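Local coordinates for uncharacterized HDOD domain protein (Geobacter sulfurreducens, PDB 3HC1), which is of unknown function but binds two iron ions in an HD-type site and is probably a metal-dependent phosphohydrolase, at residues R63-A68 and S80-A85; A97-A102 and V145-L150; R128-I133 and A232-A237; S192-G197 and Y216-E221; R244-E249 and E294-V299. All blocks are in the same frame, centred on the assembly; numbering follows the deposited sequence.

How the interactions relate
Interaction 1 closes a short loop of 11 residues, setting helix 58-69 against the start of helix 82-108. Further along that same long helix, interaction 2 spans 42 residues to reach helix 142-150; the two contacts touch through Leu67 and Thr100. Interaction 3 pairs helix 116-136 with helix 229-243 and crosses interaction 2, because a segment of each falls inside the loop closed by the other. Nested within its loop of 98 residues lies interaction 4, where helix 193-203 meets the turn after helix 208-216 at one iron. Interaction 5 follows the others in sequence, joining the loop after helix 229-243 to the C-terminal helix 281-302; its Glu249 shares that iron with interaction 4.

Interaction 1 of 5, residues R63-A68 and S80-A85; sequences RVVHLA and SSIRDA
Val64, Val65 and Ala68 of helix 58-69 meet Ile82 and Ala85 in the first turn of helix 82-108, together with the loop residues Ser80 and Ser81 that lead into it, inside the HDOD domain. Val64 CG1 reaches Ile82 CD1 at 3.7 Å, the two side chains crossing obliquely, and Val65 CG2 stands 4.2 Å from that same Ile82 CD1. Ile82 delivers this methyl because its CG1 lies anti to the backbone N (chi1 -161°). One turn further on, Ala68 CB and Ala85 CB meet methyl to methyl at 3.8 Å. Leu54 of helix 47-54 also packs on Ile82.

Van der Waals contacts with backbone form a second group: Val65 CG1 is 3.2 Å from Ser80 O, while its CG2 lies 3.6 Å from Ile82 N.

The polar bonds stay within residues 80-85. Ser81 OG accepts from Asp84 N, and Ser81 N returns a nearly straight bond (175°) to Asp84 OD2 from above the carboxylate plane, a capping box. Ser80 N meets that oxygen at its anti lone pair, Ser80 OG nearly along its C-O axis.

Between these two segments the grip is thus van der Waals packing, while further along the same helices Arg63 adds a salt bridge to Asp105 and a hydrogen bond to Cys101 O.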
# COMPACT_ATOMS: atom_id res chain seq x y z
N ARG A 63 -16.84 -11.14 0.54
CA ARG A 63 -16.06 -9.92 0.52
C ARG A 63 -15.71 -9.55 -0.91
O ARG A 63 -15.88 -8.40 -1.30
CB ARG A 63 -14.77 -10.05 1.34
CG ARG A 63 -14.93 -9.91 2.86
CD ARG A 63 -13.57 -10.06 3.49
NE ARG A 63 -13.60 -10.46 4.88
CZ ARG A 63 -12.50 -10.76 5.58
NH1 ARG A 63 -11.29 -10.70 5.03
NH2 ARG A 63 -12.60 -11.12 6.85
N VAL A 64 -15.25 -10.54 -1.69
CA VAL A 64 -14.85 -10.30 -3.07
C VAL A 64 -16.02 -9.82 -3.94
O VAL A 64 -15.90 -8.83 -4.67
CB VAL A 64 -14.18 -11.53 -3.70
CG1 VAL A 64 -14.01 -11.35 -5.22
CG2 VAL A 64 -12.85 -11.80 -3.02
N VAL A 65 -17.16 -10.48 -3.81
CA VAL A 65 -18.38 -10.04 -4.53
C VAL A 65 -18.74 -8.57 -4.18
O VAL A 65 -19.08 -7.78 -5.07
CB VAL A 65 -19.56 -11.01 -4.28
CG1 VAL A 65 -20.80 -10.57 -5.03
CG2 VAL A 65 -19.14 -12.39 -4.70
N HIS A 66 -18.59 -8.19 -2.90
CA HIS A 66 -18.84 -6.81 -2.47
C HIS A 66 -17.89 -5.79 -3.14
O HIS A 66 -18.32 -4.77 -3.66
CB HIS A 66 -18.78 -6.71 -0.94
CG HIS A 66 -18.95 -5.33 -0.40
ND1 HIS A 66 -20.19 -4.77 -0.18
CD2 HIS A 66 -18.04 -4.39 -0.05
CE1 HIS A 66 -20.04 -3.54 0.29
NE2 HIS A 66 -18.75 -3.28 0.36
N LEU A 67 -16.60 -6.06 -3.11
CA LEU A 67 -15.63 -5.14 -3.74
C LEU A 67 -15.85 -5.12 -5.26
O LEU A 67 -15.80 -4.07 -5.85
CB LEU A 67 -14.21 -5.56 -3.42
CG LEU A 67 -13.06 -4.67 -3.86
CD1 LEU A 67 -13.31 -3.18 -3.42
CD2 LEU A 67 -11.77 -5.24 -3.28
N ALA A 68 -16.14 -6.29 -5.85
CA ALA A 68 -16.38 -6.41 -7.29
C ALA A 68 -17.55 -5.54 -7.70
O ALA A 68 -17.49 -4.87 -8.74
CB ALA A 68 -16.65 -7.90 -7.71
N SER A 80 -23.20 -10.05 -8.38
CA SER A 80 -23.95 -10.68 -7.29
C SER A 80 -23.37 -12.03 -6.89
O SER A 80 -23.39 -12.38 -5.71
CB SER A 80 -25.41 -10.82 -7.69
OG SER A 80 -25.59 -10.58 -9.08
N SER A 81 -22.88 -12.78 -7.87
CA SER A 81 -22.11 -13.98 -7.61
C SER A 81 -20.63 -13.76 -7.91
O SER A 81 -20.24 -12.80 -8.59
CB SER A 81 -22.62 -15.13 -8.46
OG SER A 81 -22.48 -14.84 -9.85
N ILE A 82 -19.83 -14.68 -7.40
CA ILE A 82 -18.43 -14.82 -7.78
C ILE A 82 -18.25 -15.16 -9.29
O ILE A 82 -17.28 -14.71 -9.94
CB ILE A 82 -17.77 -15.88 -6.89
CG1 ILE A 82 -16.26 -15.72 -6.94
CG2 ILE A 82 -18.28 -17.31 -7.21
CD1 ILE A 82 -15.79 -14.39 -6.29
N ARG A 83 -19.18 -15.92 -9.85
CA ARG A 83 -19.17 -16.19 -11.28
C ARG A 83 -19.25 -14.87 -12.09
O ARG A 83 -18.49 -14.67 -13.05
CB ARG A 83 -20.30 -17.18 -11.63
CG ARG A 83 -20.39 -17.57 -13.11
CD ARG A 83 -19.03 -17.95 -13.70
NE ARG A 83 -19.14 -18.54 -15.04
CZ ARG A 83 -18.11 -18.72 -15.87
NH1 ARG A 83 -16.88 -18.33 -15.53
NH2 ARG A 83 -18.31 -19.26 -17.07
N ASP A 84 -20.12 -13.95 -11.65
CA ASP A 84 -20.21 -12.61 -12.22
C ASP A 84 -18.87 -11.88 -12.12
O ASP A 84 -18.43 -11.22 -13.07
CB ASP A 84 -21.26 -11.74 -11.49
CG ASP A 84 -22.72 -12.19 -11.73
OD1 ASP A 84 -23.03 -12.81 -12.77
OD2 ASP A 84 -23.56 -11.85 -10.85
N ALA A 85 -18.24 -11.94 -10.94
CA ALA A 85 -16.99 -11.25 -10.70
C ALA A 85 -15.94 -11.78 -11.69
O ALA A 85 -15.31 -11.02 -12.40
CB ALA A 85 -16.55 -11.41 -9.24

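Interaction 2 of 5, residues A97-A102 and V145-L150; sequences AIFTCA and VYVAGL
Phe99 and Val147 mark the nearest backbone approach, CA to CA 7.8 Å; the helical segments 97-102 and 145-150 run almost parallel, 11° apart, with axes 11.0 Å from each other. Side chains fill that separation. The Phe99 ring carries Val147 CG2 centrally over one face, 3.7 Å from the ring centroid, a CH-pi contact, while Val147 CG1 closes on Phe99 CZ at 3.4 Å. Leu150 CD2 comes to the edge of the ring, 3.9 Å from Phe99 CE2. With CG anti to the backbone N (chi1 -179°), Phe99 points its ring toward helix 142-150. An alanine here would be likely to leave Val147 and Leu150 without the ring they pack on and open a gap between the helices. Beside this patch, Tyr146 OH lies 2.6 Å from Thr100 OG1, a spacing that suits a hydrogen bond; Thr100 OG1 also bonds Glu96 O, one turn earlier. The helical core of the HDOD domain is therefore joined here by hydrocarbon and ring contacts, with the buried Tyr146 and Thr100 hydroxyls close enough to share a hydrogen bond.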
# COMPACT_ATOMS: atom_id res chain seq x y z
N ALA A 97 -8.73 -7.90 -6.32
CA ALA A 97 -9.85 -7.91 -5.37
C ALA A 97 -9.63 -8.97 -4.27
O ALA A 97 -9.90 -8.72 -3.08
CB ALA A 97 -11.18 -8.15 -6.10
N ILE A 98 -9.18 -10.15 -4.68
CA ILE A 98 -8.89 -11.25 -3.71
C ILE A 98 -7.77 -10.83 -2.73
O ILE A 98 -7.89 -10.99 -1.50
CB ILE A 98 -8.54 -12.59 -4.44
CG1 ILE A 98 -9.78 -13.13 -5.19
CG2 ILE A 98 -8.09 -13.62 -3.43
CD1 ILE A 98 -9.53 -14.40 -5.98
N PHE A 99 -6.69 -10.30 -3.30
CA PHE A 99 -5.59 -9.82 -2.50
C PHE A 99 -6.08 -8.84 -1.42
O PHE A 99 -5.74 -8.98 -0.25
CB PHE A 99 -4.55 -9.15 -3.39
CG PHE A 99 -3.37 -8.65 -2.64
CD1 PHE A 99 -2.30 -9.49 -2.39
CD2 PHE A 99 -3.32 -7.35 -2.19
CE1 PHE A 99 -1.21 -9.03 -1.69
CE2 PHE A 99 -2.21 -6.89 -1.48
CZ PHE A 99 -1.17 -7.74 -1.24
N THR A 100 -6.91 -7.90 -1.84
CA THR A 100 -7.46 -6.85 -0.96
C THR A 100 -8.35 -7.43 0.13
O THR A 100 -8.26 -7.04 1.30
CB THR A 100 -8.24 -5.81 -1.84
OG1 THR A 100 -7.31 -5.25 -2.78
CG2 THR A 100 -8.87 -4.71 -1.01
N CYS A 101 -9.21 -8.38 -0.25
CA CYS A 101 -10.17 -8.94 0.68
C CYS A 101 -9.54 -9.88 1.65
O CYS A 101 -10.09 -10.05 2.71
CB CYS A 101 -11.32 -9.63 -0.04
SG CYS A 101 -12.27 -8.41 -0.95
N ALA A 102 -8.39 -10.43 1.30
CA ALA A 102 -7.64 -11.31 2.21
C ALA A 102 -6.70 -10.51 3.10
O ALA A 102 -6.57 -10.80 4.26
CB ALA A 102 -6.84 -12.39 1.44
N VAL A 145 1.87 -2.57 -8.75
CA VAL A 145 1.99 -1.28 -8.07
C VAL A 145 0.92 -1.20 -6.99
O VAL A 145 1.15 -0.65 -5.91
CB VAL A 145 1.83 -0.09 -9.04
CG1 VAL A 145 2.09 1.22 -8.34
CG2 VAL A 145 2.78 -0.23 -10.22
N TYR A 146 -0.28 -1.64 -7.30
CA TYR A 146 -1.35 -1.69 -6.33
C TYR A 146 -0.92 -2.49 -5.06
O TYR A 146 -1.09 -2.02 -3.93
CB TYR A 146 -2.61 -2.30 -6.91
CG TYR A 146 -3.78 -2.37 -5.93
CD1 TYR A 146 -3.95 -3.47 -5.12
CD2 TYR A 146 -4.70 -1.35 -5.84
CE1 TYR A 146 -4.97 -3.56 -4.23
CE2 TYR A 146 -5.79 -1.45 -4.92
CZ TYR A 146 -5.89 -2.54 -4.12
OH TYR A 146 -6.93 -2.68 -3.24
N VAL A 147 -0.40 -3.68 -5.27
CA VAL A 147 -0.03 -4.58 -4.18
C VAL A 147 1.13 -3.94 -3.36
O VAL A 147 1.02 -3.90 -2.15
CB VAL A 147 0.33 -5.99 -4.69
CG1 VAL A 147 1.10 -6.79 -3.64
CG2 VAL A 147 -0.94 -6.76 -5.13
N ALA A 148 2.17 -3.38 -4.01
CA ALA A 148 3.27 -2.67 -3.31
C ALA A 148 2.71 -1.54 -2.44
O ALA A 148 3.14 -1.35 -1.30
CB ALA A 148 4.34 -2.16 -4.26
N GLY A 149 1.72 -0.82 -2.98
CA GLY A 149 1.08 0.31 -2.29
C GLY A 149 0.32 -0.09 -1.05
O GLY A 149 0.48 0.50 0.04
N LEU A 150 -0.52 -1.11 -1.19
CA LEU A 150 -1.32 -1.58 -0.06
C LEU A 150 -0.43 -2.12 1.07
O LEU A 150 -0.84 -2.08 2.23
CB LEU A 150 -2.29 -2.67 -0.52
CG LEU A 150 -3.45 -3.04 0.41
CD1 LEU A 150 -4.18 -1.87 0.99
CD2 LEU A 150 -4.43 -3.94 -0.37

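Interaction 3 of 5, residues R128-I133 and A232-A237; sequences RIAKLI and AMVAFA
Ile133 and Ala130 pack on Met233, Phe236 and Ala237 where two helices of the all-helical HD-type domain cross, the short segments at 129° between their directions and 8.3 Å between their axes. Ile133 can be followed outward. At its CB, chi1 of -63° sets CG1 beside the backbone N and anti to the carbonyl carbon, which leaves CG2 anti to the backbone N. Ile133 CG2 meets Met233 CG at 3.8 Å, the two side chains sliding past each other in opposite directions; Met233 is a selenomethionine in this crystal. The other branch leads through CG1 to CD1 at the tip. That methyl presses obliquely on the Phe236 ring, 3.3 Å from Phe236 CD1 with Phe236 CE1 next nearest, and the two side chains cross at about a right angle. Trp267 of helix 266-273 touches both Ile133 and Phe236, covering this end of the contact.

Nearer the crossing point, small residues allow the backbones to come close: the CA atoms of Ala130 and Ala237 are 5.2 Å apart. Val234 CG2 grazes Ala130 CB at 4.1 Å, and Val234 also touches the iron ligand His152, its side chain about 7 Å from an iron. Ile129 CG2 rests on Ala237 at the far side. The methyl of Ala237 is wedged against the opposite helix, with its CB 3.5 Å from Ala130 N and 3.7 Å from Ala130 CB.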
# COMPACT_ATOMS: atom_id res chain seq x y z
N ARG A 128 -4.57 2.48 -4.33
CA ARG A 128 -5.44 2.90 -5.44
C ARG A 128 -4.87 4.03 -6.25
O ARG A 128 -4.96 4.05 -7.49
CB ARG A 128 -6.83 3.26 -4.95
CG ARG A 128 -7.65 2.08 -4.56
CD ARG A 128 -9.03 2.45 -4.02
NE ARG A 128 -9.77 1.25 -3.69
CZ ARG A 128 -11.02 1.20 -3.24
NH1 ARG A 128 -11.73 2.30 -3.04
NH2 ARG A 128 -11.57 0.02 -3.00
N ILE A 129 -4.32 5.03 -5.56
CA ILE A 129 -3.70 6.17 -6.23
C ILE A 129 -2.43 5.74 -6.95
O ILE A 129 -2.19 6.17 -8.09
CB ILE A 129 -3.43 7.36 -5.25
CG1 ILE A 129 -4.79 7.99 -4.95
CG2 ILE A 129 -2.43 8.40 -5.89
CD1 ILE A 129 -4.87 8.87 -3.81
N ALA A 130 -1.61 4.92 -6.30
CA ALA A 130 -0.41 4.42 -6.96
C ALA A 130 -0.78 3.64 -8.24
O ALA A 130 -0.10 3.79 -9.25
CB ALA A 130 0.40 3.58 -6.06
N LYS A 131 -1.88 2.89 -8.21
CA LYS A 131 -2.31 2.18 -9.39
C LYS A 131 -2.74 3.16 -10.46
O LYS A 131 -2.36 2.96 -11.61
CB LYS A 131 -3.39 1.17 -9.13
CG LYS A 131 -3.54 0.19 -10.31
CD LYS A 131 -4.69 -0.76 -10.14
CE LYS A 131 -4.85 -1.67 -11.37
NZ LYS A 131 -6.12 -2.46 -11.33
N LEU A 132 -3.52 4.20 -10.08
CA LEU A 132 -3.96 5.21 -11.06
C LEU A 132 -2.76 5.79 -11.81
O LEU A 132 -2.79 5.92 -13.06
CB LEU A 132 -4.76 6.34 -10.41
CG LEU A 132 -6.16 6.02 -9.89
CD1 LEU A 132 -6.63 7.12 -8.93
CD2 LEU A 132 -7.16 5.80 -11.04
N ILE A 133 -1.69 6.11 -11.05
CA ILE A 133 -0.47 6.60 -11.65
C ILE A 133 0.17 5.59 -12.63
O ILE A 133 0.64 5.98 -13.74
CB ILE A 133 0.51 7.13 -10.59
CG1 ILE A 133 -0.13 8.33 -9.86
CG2 ILE A 133 1.85 7.52 -11.26
CD1 ILE A 133 0.41 8.61 -8.50
N ALA A 232 8.76 4.56 -6.90
CA ALA A 232 8.50 5.94 -7.20
C ALA A 232 6.99 6.23 -7.16
O ALA A 232 6.57 7.24 -6.57
CB ALA A 232 9.13 6.31 -8.55
N MSE A 233 6.18 5.31 -7.73
CA MSE A 233 4.72 5.43 -7.75
C MSE A 233 4.10 5.43 -6.36
O MSE A 233 3.21 6.26 -6.04
CB MSE A 233 4.08 4.34 -8.69
CG MSE A 233 4.32 4.78 -10.17
SE MSE A 233 3.97 3.29 -11.30
CE MSE A 233 5.06 4.03 -12.74
N VAL A 234 4.57 4.51 -5.54
CA VAL A 234 4.03 4.36 -4.17
C VAL A 234 4.54 5.50 -3.30
O VAL A 234 3.78 6.02 -2.46
CB VAL A 234 4.39 2.97 -3.59
CG1 VAL A 234 4.12 2.86 -2.01
CG2 VAL A 234 3.70 1.83 -4.41
N ALA A 235 5.81 5.91 -3.46
CA ALA A 235 6.30 7.06 -2.66
C ALA A 235 5.49 8.28 -2.98
O ALA A 235 5.11 9.01 -2.05
CB ALA A 235 7.80 7.40 -2.87
N PHE A 236 5.23 8.54 -4.28
CA PHE A 236 4.37 9.69 -4.65
C PHE A 236 2.98 9.56 -4.04
O PHE A 236 2.46 10.50 -3.40
CB PHE A 236 4.29 9.93 -6.17
CG PHE A 236 3.39 11.05 -6.53
CD1 PHE A 236 2.04 10.84 -6.64
CD2 PHE A 236 3.88 12.34 -6.65
CE1 PHE A 236 1.19 11.86 -6.89
CE2 PHE A 236 3.04 13.38 -6.91
CZ PHE A 236 1.70 13.15 -7.03
N ALA A 237 2.37 8.39 -4.22
CA ALA A 237 1.03 8.16 -3.70
C ALA A 237 0.93 8.36 -2.18
O ALA A 237 -0.07 8.89 -1.68
CB ALA A 237 0.47 6.79 -4.14

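Interaction 4 of 5, residues S192-G197 and Y216-E221; sequences SHCEVG and YHHDIE. With FE (Fe (III) ion), chain B.
His193, His217 and His218 point their NE2 atoms at one iron, and that is the tight part of the contact. The bonds to the metal measure 2.3 Å from His193 NE2, 2.2 Å from His217 NE2 and 2.2 Å from His218 NE2. His193 (chi1 67°) and His217 both hold CG between the backbone N and the carbonyl carbon, with their rings directed at the iron. The His193 ring meets each of the other two by its edge, its plane turned 81° from that of His218 and 54° from that of His217. His193 NE2 and His218 NE2 are only 3.0 Å apart, yet this is no hydrogen bond: both coordinate the iron. His217 and His218 are the central pair of a type I turn from Tyr216 to Asp219, which presents both ligands. Cys194 SG lies against both their rings, 3.5 Å from His218 CD2 in the plane of that ring and obliquely 3.9 Å from His217 CE1. A water 1.9 Å from the iron, Asp153 and Glu249 complete the six ligands, one half of the di-iron centre seen in this HD-domain protein. In the second shell, Glu185 OE1 bonds His193 ND1 and fixes the turn of its ring, and Ser192 and Glu195 form a capping box where helix 193-203 begins.

The other side is looser. His218, though tightly bound through NE2, is exposed as a whole residue, and from it the chain leads outward with an Asx turn, Asp219 OD1 accepting from Glu221 N at 3.2 Å.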
# COMPACT_ATOMS: atom_id res chain seq x y z
N SER A 192 12.93 2.63 11.64
CA SER A 192 11.54 3.00 11.36
C SER A 192 10.70 1.84 10.80
O SER A 192 11.19 0.73 10.56
CB SER A 192 11.54 4.18 10.39
OG SER A 192 11.52 3.71 9.04
N HIS A 193 9.42 2.13 10.56
CA HIS A 193 8.52 1.17 9.92
C HIS A 193 8.97 0.75 8.51
O HIS A 193 8.53 -0.31 8.02
CB HIS A 193 7.08 1.67 9.86
CG HIS A 193 6.89 2.84 8.95
ND1 HIS A 193 7.34 4.11 9.27
CD2 HIS A 193 6.37 2.92 7.71
CE1 HIS A 193 7.05 4.93 8.28
NE2 HIS A 193 6.44 4.24 7.33
N CYS A 194 9.79 1.57 7.85
CA CYS A 194 10.44 1.20 6.58
C CYS A 194 11.30 -0.03 6.77
O CYS A 194 11.13 -1.03 6.08
CB CYS A 194 11.28 2.31 6.02
SG CYS A 194 10.35 3.80 5.61
N GLU A 195 12.18 -0.01 7.74
CA GLU A 195 13.05 -1.15 8.00
C GLU A 195 12.37 -2.35 8.64
O GLU A 195 12.63 -3.51 8.26
CB GLU A 195 14.21 -0.67 8.88
CG GLU A 195 15.06 0.34 8.15
CD GLU A 195 14.62 1.78 8.37
OE1 GLU A 195 13.56 2.07 8.95
OE2 GLU A 195 15.37 2.63 7.93
N VAL A 196 11.49 -2.07 9.61
CA VAL A 196 10.68 -3.11 10.18
C VAL A 196 9.82 -3.74 9.11
O VAL A 196 9.70 -4.96 9.10
CB VAL A 196 9.79 -2.58 11.36
CG1 VAL A 196 8.81 -3.65 11.94
CG2 VAL A 196 10.72 -2.12 12.48
N GLY A 197 9.19 -2.94 8.25
CA GLY A 197 8.30 -3.50 7.21
C GLY A 197 9.10 -4.35 6.24
O GLY A 197 8.63 -5.39 5.73
N TYR A 216 11.94 2.01 1.05
CA TYR A 216 12.37 3.28 0.43
C TYR A 216 11.26 4.29 0.18
O TYR A 216 11.52 5.37 -0.36
CB TYR A 216 13.08 3.01 -0.89
CG TYR A 216 14.34 2.17 -0.83
CD1 TYR A 216 15.47 2.59 -0.12
CD2 TYR A 216 14.44 0.99 -1.57
CE1 TYR A 216 16.66 1.80 -0.11
CE2 TYR A 216 15.61 0.22 -1.58
CZ TYR A 216 16.69 0.61 -0.85
OH TYR A 216 17.79 -0.19 -0.92
N HIS A 217 10.03 3.95 0.59
CA HIS A 217 8.88 4.76 0.22
C HIS A 217 8.84 6.16 0.77
O HIS A 217 8.09 6.98 0.24
CB HIS A 217 7.56 4.04 0.48
CG HIS A 217 7.18 3.94 1.93
ND1 HIS A 217 7.44 2.81 2.69
CD2 HIS A 217 6.46 4.77 2.71
CE1 HIS A 217 6.95 2.99 3.91
NE2 HIS A 217 6.44 4.21 3.97
N HIS A 218 9.64 6.44 1.81
CA HIS A 218 9.78 7.83 2.33
C HIS A 218 10.94 8.59 1.73
O HIS A 218 11.10 9.75 2.04
CB HIS A 218 9.82 7.86 3.89
CG HIS A 218 8.51 7.53 4.52
ND1 HIS A 218 7.47 8.44 4.57
CD2 HIS A 218 8.04 6.40 5.12
CE1 HIS A 218 6.41 7.87 5.12
NE2 HIS A 218 6.73 6.64 5.50
N ASP A 219 11.75 7.98 0.85
CA ASP A 219 12.73 8.73 0.08
C ASP A 219 13.13 8.00 -1.19
O ASP A 219 14.06 7.19 -1.18
CB ASP A 219 13.96 9.05 0.88
CG ASP A 219 14.91 10.02 0.15
OD1 ASP A 219 14.57 10.63 -0.92
OD2 ASP A 219 16.01 10.15 0.67
N ILE A 220 12.39 8.28 -2.25
CA ILE A 220 12.62 7.64 -3.56
C ILE A 220 14.07 7.80 -4.02
O ILE A 220 14.60 6.94 -4.71
CB ILE A 220 11.60 8.14 -4.59
CG1 ILE A 220 11.68 7.34 -5.91
CG2 ILE A 220 11.75 9.64 -4.85
CD1 ILE A 220 11.57 5.81 -5.73
N GLU A 221 14.73 8.89 -3.61
CA GLU A 221 16.07 9.20 -4.06
C GLU A 221 17.10 8.24 -3.50
O GLU A 221 18.21 8.16 -4.07
CB GLU A 221 16.42 10.68 -3.83
CG GLU A 221 15.38 11.62 -4.52
CD GLU A 221 15.77 13.08 -4.58
OE1 GLU A 221 15.74 13.75 -3.54
OE2 GLU A 221 16.07 13.56 -5.69
FE FE B . 5.21 5.06 5.57
O HOH W 1 4.24 5.87 4.16

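Interaction 5 of 5, residues R244-E249 and E294-V299; sequences RRLGFE and EIRAAV. With FE (Fe (III) ion), chain C; FE (Fe (III) ion), chain B.
Ile295 opens the contact from the C-terminal helix with a light touch, its CG2 4.3 Å from Leu246 CD2. Arg296, next in the chain, carries most of it. Its methylene chain runs past Leu246 in the opposite direction, with Arg296 CG 3.9 Å from Leu246 CD2, and Arg296 CD comes to 3.1 Å from Arg245 O. A bend at chi3 (-59°) then folds the guanidinium back over the loop. There Arg296 NH1 donates to Arg244 O at 2.7 Å, a weak bond because the angle at the hydrogen is 122°, while Arg245 CB sits over one face of the guanidinium, offset toward its rim. An alanine in place of Arg296 would probably uncover Leu246 and leave Arg244 O without this donor, setting the loop freer to move. One turn on, Val299 CG1 meets Leu246 CD1 at 4.3 Å and closes the apolar side; Val299 also packs on Ala121 of helix 116-136.

The loop held in this way leads to the di-iron site. Leu246 O accepts from ND1 of the iron ligand His122, and Glu249 bridges the two metals, with OE1 2.2 Å from one iron and OE2 2.2 Å from the other. Segment 294-299 thus grips the loop by weak polar and apolar contacts, Arg244 adds a salt bridge to Asp289 of the same helix, and the same loop is held at Glu249, further along, by metal bonds.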
# COMPACT_ATOMS: atom_id res chain seq x y z
N ARG A 244 -3.31 15.15 1.26
CA ARG A 244 -4.71 15.33 0.86
C ARG A 244 -5.69 14.56 1.75
O ARG A 244 -6.65 13.96 1.26
CB ARG A 244 -4.88 14.90 -0.60
CG ARG A 244 -4.10 15.72 -1.61
CD ARG A 244 -4.48 17.17 -1.62
NE ARG A 244 -4.08 17.87 -2.84
CZ ARG A 244 -3.79 19.17 -2.93
NH1 ARG A 244 -3.82 19.94 -1.88
NH2 ARG A 244 -3.44 19.72 -4.08
N ARG A 245 -5.42 14.55 3.05
CA ARG A 245 -6.34 14.10 4.08
C ARG A 245 -6.65 12.60 3.98
O ARG A 245 -7.73 12.19 4.34
CB ARG A 245 -7.67 14.89 4.09
CG ARG A 245 -7.55 16.46 4.12
CD ARG A 245 -8.95 17.10 4.03
NE ARG A 245 -8.98 18.43 4.65
CZ ARG A 245 -9.05 19.59 4.00
NH1 ARG A 245 -9.10 19.65 2.66
NH2 ARG A 245 -9.08 20.72 4.70
N LEU A 246 -5.69 11.81 3.50
CA LEU A 246 -5.87 10.36 3.43
C LEU A 246 -4.64 9.68 4.09
O LEU A 246 -4.02 8.79 3.53
CB LEU A 246 -6.13 9.93 1.99
CG LEU A 246 -6.56 8.49 1.61
CD1 LEU A 246 -7.62 8.00 2.57
CD2 LEU A 246 -7.00 8.48 0.16
N GLY A 247 -4.26 10.18 5.26
CA GLY A 247 -3.08 9.69 5.95
C GLY A 247 -2.97 10.08 7.40
O GLY A 247 -3.91 10.66 8.02
N PHE A 248 -1.83 9.74 7.98
CA PHE A 248 -1.64 9.97 9.42
C PHE A 248 -0.21 10.22 9.80
O PHE A 248 0.06 10.49 10.94
CB PHE A 248 -2.15 8.72 10.23
CG PHE A 248 -1.35 7.46 9.95
CD1 PHE A 248 -1.62 6.71 8.84
CD2 PHE A 248 -0.29 7.08 10.80
CE1 PHE A 248 -0.85 5.54 8.53
CE2 PHE A 248 0.47 5.94 10.51
CZ PHE A 248 0.20 5.17 9.39
N GLU A 249 0.74 9.98 8.88
CA GLU A 249 2.13 9.92 9.28
C GLU A 249 2.74 11.29 9.44
O GLU A 249 3.83 11.40 9.95
CB GLU A 249 2.93 9.08 8.27
CG GLU A 249 2.53 7.60 8.27
CD GLU A 249 2.93 6.95 7.00
OE1 GLU A 249 2.28 7.20 5.99
OE2 GLU A 249 3.94 6.23 7.01
N GLU A 294 -13.99 11.95 -3.72
CA GLU A 294 -14.61 10.68 -4.12
C GLU A 294 -13.75 9.46 -3.77
O GLU A 294 -14.27 8.46 -3.25
CB GLU A 294 -14.92 10.70 -5.60
CG GLU A 294 -16.11 11.57 -5.89
CD GLU A 294 -16.14 12.08 -7.31
OE1 GLU A 294 -15.17 12.75 -7.74
OE2 GLU A 294 -17.18 11.83 -7.97
N ILE A 295 -12.45 9.56 -3.98
CA ILE A 295 -11.54 8.42 -3.66
C ILE A 295 -11.61 8.12 -2.15
O ILE A 295 -11.84 6.98 -1.72
CB ILE A 295 -10.09 8.69 -4.12
CG1 ILE A 295 -9.97 8.64 -5.64
CG2 ILE A 295 -9.12 7.69 -3.49
CD1 ILE A 295 -8.73 9.40 -6.17
N ARG A 296 -11.52 9.18 -1.36
CA ARG A 296 -11.63 9.06 0.09
C ARG A 296 -12.96 8.48 0.56
O ARG A 296 -12.98 7.66 1.49
CB ARG A 296 -11.40 10.41 0.78
CG ARG A 296 -9.98 10.90 0.73
CD ARG A 296 -9.66 11.91 1.87
NE ARG A 296 -10.51 13.09 1.82
CZ ARG A 296 -10.28 14.23 1.16
NH1 ARG A 296 -9.17 14.45 0.45
NH2 ARG A 296 -11.18 15.20 1.22
N ALA A 297 -14.04 8.92 -0.05
CA ALA A 297 -15.36 8.34 0.25
C ALA A 297 -15.39 6.82 0.01
O ALA A 297 -15.90 6.04 0.84
CB ALA A 297 -16.47 9.04 -0.52
N ALA A 298 -14.85 6.40 -1.13
CA ALA A 298 -14.89 5.02 -1.53
C ALA A 298 -14.04 4.19 -0.54
O ALA A 298 -14.50 3.19 0.07
CB ALA A 298 -14.38 4.88 -2.98
N VAL A 299 -12.81 4.64 -0.32
CA VAL A 299 -11.95 4.02 0.67
C VAL A 299 -12.64 3.85 2.03
O VAL A 299 -12.65 2.74 2.60
CB VAL A 299 -10.62 4.79 0.85
CG1 VAL A 299 -9.90 4.33 2.07
CG2 VAL A 299 -9.75 4.60 -0.37
FE FE C . 2.25 5.78 4.26
FE FE B . 5.21 5.06 5.57
O HOH W 1 4.24 5.87 4.16